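Local coordinates for protein Xyn30D (Paenibacillus barcinonensis, PDB 4QB6) that probably cleaves glucuronoxylan as a family 30 endo-xylanase and, through the calcium-binding CBM35 module described here, binds glucuronic acid-bearing xylan fragments, at residues T55-Y60 with G153-N158. Numbering follows the deposited sequence.
Sequences TLYPGY and GPNMDN. With CA (calcium ion), chain D; GCU (alpha-D-glucopyranuronic acid), chain B.
The side chains of Tyr-57 and Asn-155 cross at about a right angle, with ring and amide planes 30° apart. The amide comes closest to the ring at CD2. Leu-56 CG covers one face, over the ring centre. At the ring edge, in plane, sits O2 of the glucuronic acid, which shares a hydrogen bond of 2.9 Å with Tyr-57 OH. Tyr-57 O lies in plane at the edge of the Tyr-60 ring. Trp-125 also stacks with Tyr-57. CG of Tyr-57 stands anti to the carbonyl carbon (chi1 -64°), which carries the ring out towards the sugar. The Asn-155 amide reaches the same sugar ring, near O3 and O4. Arg-102 also hydrogen-bonds to the glucuronic acid. This is the sugar pocket of a CBM35 beta-sandwich module, to which the loop segment 55-60 and the start of strand 155-163 contribute Tyr-57 and Asn-155. A leucine in place of Tyr-57 would probably leave the sugar O2 without this hydroxyl partner and Trp-125 without its stacked ring.

At the other end, Tyr-60 CB rests 3.4 Å from Asp-157 OD1. That oxygen binds a calcium ion at 2.3 Å, and the Asp-157 backbone O binds it at 2.6 Å. Glu-41 and Glu-43 also bind it by side chain, Thr-61 and Gly-64 by backbone O. Asp-157 OD2 pairs with Arg-94 in a salt bridge. Asp-157 and Asn-158 form a classic beta bulge opposite Arg-94.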
loop_
_atom_site.group_PDB
_atom_site.type_symbol
_atom_site.label_atom_id
_atom_site.label_comp_id
_atom_site.label_asym_id
_atom_site.label_seq_id
_atom_site.Cartn_x
_atom_site.Cartn_y
_atom_site.Cartn_z
ATOM N N THR A 55 -8.622 -8.659 10.679
ATOM C CA THR A 55 -7.628 -9.335 11.512
ATOM C C THR A 55 -7.719 -10.849 11.348
ATOM O O THR A 55 -7.130 -11.593 12.136
ATOM C CB THR A 55 -7.820 -8.986 12.988
ATOM O OG1 THR A 55 -9.142 -9.384 13.390
ATOM C CG2 THR A 55 -7.606 -7.502 13.253
ATOM N N LEU A 56 -8.386 -11.330 10.313
ATOM C CA LEU A 56 -8.671 -12.764 10.167
ATOM C C LEU A 56 -7.392 -13.573 10.025
ATOM O O LEU A 56 -7.236 -14.634 10.649
ATOM C CB LEU A 56 -9.572 -12.976 8.947
ATOM C CG LEU A 56 -9.923 -14.410 8.567
ATOM C CD1 LEU A 56 -10.655 -15.085 9.722
ATOM C CD2 LEU A 56 -10.757 -14.407 7.295
ATOM N N TYR A 57 -6.489 -13.147 9.156
ATOM C CA TYR A 57 -5.243 -13.893 8.875
ATOM C C TYR A 57 -4.137 -13.349 9.747
ATOM O O TYR A 57 -3.919 -12.140 9.823
ATOM C CB TYR A 57 -4.867 -13.790 7.401
ATOM C CG TYR A 57 -5.896 -14.434 6.548
ATOM C CD1 TYR A 57 -6.069 -15.808 6.564
ATOM C CD2 TYR A 57 -6.772 -13.671 5.790
ATOM C CE1 TYR A 57 -7.070 -16.415 5.802
ATOM C CE2 TYR A 57 -7.756 -14.266 5.042
ATOM C CZ TYR A 57 -7.911 -15.618 5.075
ATOM O OH TYR A 57 -8.911 -16.188 4.289
ATOM N N PRO A 58 -3.416 -14.230 10.443
ATOM C CA PRO A 58 -2.386 -13.813 11.369
ATOM C C PRO A 58 -1.114 -13.338 10.656
ATOM O O PRO A 58 -0.890 -13.648 9.498
ATOM C CB PRO A 58 -2.136 -15.087 12.178
ATOM C CG PRO A 58 -2.434 -16.159 11.240
ATOM C CD PRO A 58 -3.611 -15.685 10.443
ATOM N N GLY A 59 -0.310 -12.578 11.389
ATOM C CA GLY A 59 1.007 -12.199 10.944
ATOM C C GLY A 59 1.196 -10.756 10.555
ATOM O O GLY A 59 2.297 -10.354 10.219
ATOM N N TYR A 60 0.100 -9.987 10.587
ATOM C CA TYR A 60 0.139 -8.554 10.329
ATOM C C TYR A 60 0.852 -7.812 11.443
ATOM O O TYR A 60 0.930 -8.270 12.589
ATOM C CB TYR A 60 -1.293 -8.013 10.154
ATOM C CG TYR A 60 -2.200 -8.354 11.317
ATOM C CD1 TYR A 60 -2.170 -7.597 12.478
ATOM C CD2 TYR A 60 -3.046 -9.455 11.282
ATOM C CE1 TYR A 60 -2.970 -7.905 13.573
ATOM C CE2 TYR A 60 -3.845 -9.786 12.384
ATOM C CZ TYR A 60 -3.804 -8.987 13.497
ATOM O OH TYR A 60 -4.594 -9.306 14.605
ATOM N N GLY A 153 -7.524 -6.261 -4.916
ATOM C CA GLY A 153 -6.209 -5.924 -4.365
ATOM C C GLY A 153 -5.686 -6.956 -3.425
ATOM O O GLY A 153 -6.424 -7.768 -2.896
ATOM N N PRO A 154 -4.387 -6.904 -3.130
ATOM C CA PRO A 154 -3.839 -7.724 -2.067
ATOM C C PRO A 154 -4.327 -7.244 -0.709
ATOM O O PRO A 154 -4.695 -6.085 -0.570
ATOM C CB PRO A 154 -2.348 -7.487 -2.213
ATOM C CG PRO A 154 -2.252 -6.087 -2.689
ATOM C CD PRO A 154 -3.433 -5.904 -3.612
ATOM N N ASN A 155 -4.312 -8.095 0.301
ATOM C CA ASN A 155 -4.540 -7.616 1.638
ATOM C C ASN A 155 -3.292 -6.831 2.066
ATOM O O ASN A 155 -2.163 -7.316 1.889
ATOM C CB ASN A 155 -4.809 -8.738 2.608
ATOM C CG ASN A 155 -6.156 -9.383 2.421
ATOM O OD1 ASN A 155 -7.042 -8.859 1.750
ATOM N ND2 ASN A 155 -6.341 -10.515 3.082
ATOM N N MET A 156 -3.445 -5.630 2.601
ATOM C CA MET A 156 -2.340 -4.695 2.751
ATOM C C MET A 156 -2.058 -4.440 4.204
ATOM O O MET A 156 -2.936 -3.977 4.948
ATOM C CB MET A 156 -2.672 -3.373 2.052
ATOM C CG MET A 156 -1.512 -2.395 1.992
ATOM S SD MET A 156 -0.063 -2.990 1.129
ATOM C CE MET A 156 -0.622 -3.212 -0.493
ATOM N N ASP A 157 -0.842 -4.739 4.644
ATOM C CA ASP A 157 -0.490 -4.610 6.064
ATOM C C ASP A 157 0.060 -3.249 6.417
ATOM O O ASP A 157 -0.382 -2.639 7.397
ATOM C CB ASP A 157 0.512 -5.702 6.443
ATOM C CG ASP A 157 0.799 -5.756 7.916
ATOM O OD1 ASP A 157 0.009 -5.259 8.733
ATOM O OD2 ASP A 157 1.856 -6.333 8.227
ATOM N N ASN A 158 1.027 -2.791 5.660
ATOM C CA ASN A 158 1.759 -1.554 5.983
ATOM C C ASN A 158 2.586 -1.163 4.788
ATOM O O ASN A 158 2.712 -1.955 3.826
ATOM C CB ASN A 158 2.617 -1.710 7.282
ATOM C CG ASN A 158 3.803 -2.627 7.131
ATOM O OD1 ASN A 158 4.103 -3.448 8.031
ATOM N ND2 ASN A 158 4.508 -2.469 6.109
HETATM CA CA CA D . -0.947 -3.495 9.773
HETATM C C1 GCU B . -10.883 -13.979 0.906
HETATM C C2 GCU B . -10.045 -13.512 2.068
HETATM C C3 GCU B . -9.879 -12.008 2.078
HETATM C C4 GCU B . -9.369 -11.528 0.654
HETATM C C5 GCU B . -10.355 -12.011 -0.392
HETATM C C6 GCU B . -9.982 -11.621 -1.762
HETATM O O2 GCU B . -10.583 -14.034 3.309
HETATM O O3 GCU B . -8.966 -11.524 3.056
HETATM O O4 GCU B . -9.388 -10.084 0.638
HETATM O O5 GCU B . -10.348 -13.420 -0.292
HETATM O O6A GCU B . -9.812 -10.419 -2.013
HETATM O O6B GCU B . -9.848 -12.477 -2.627
#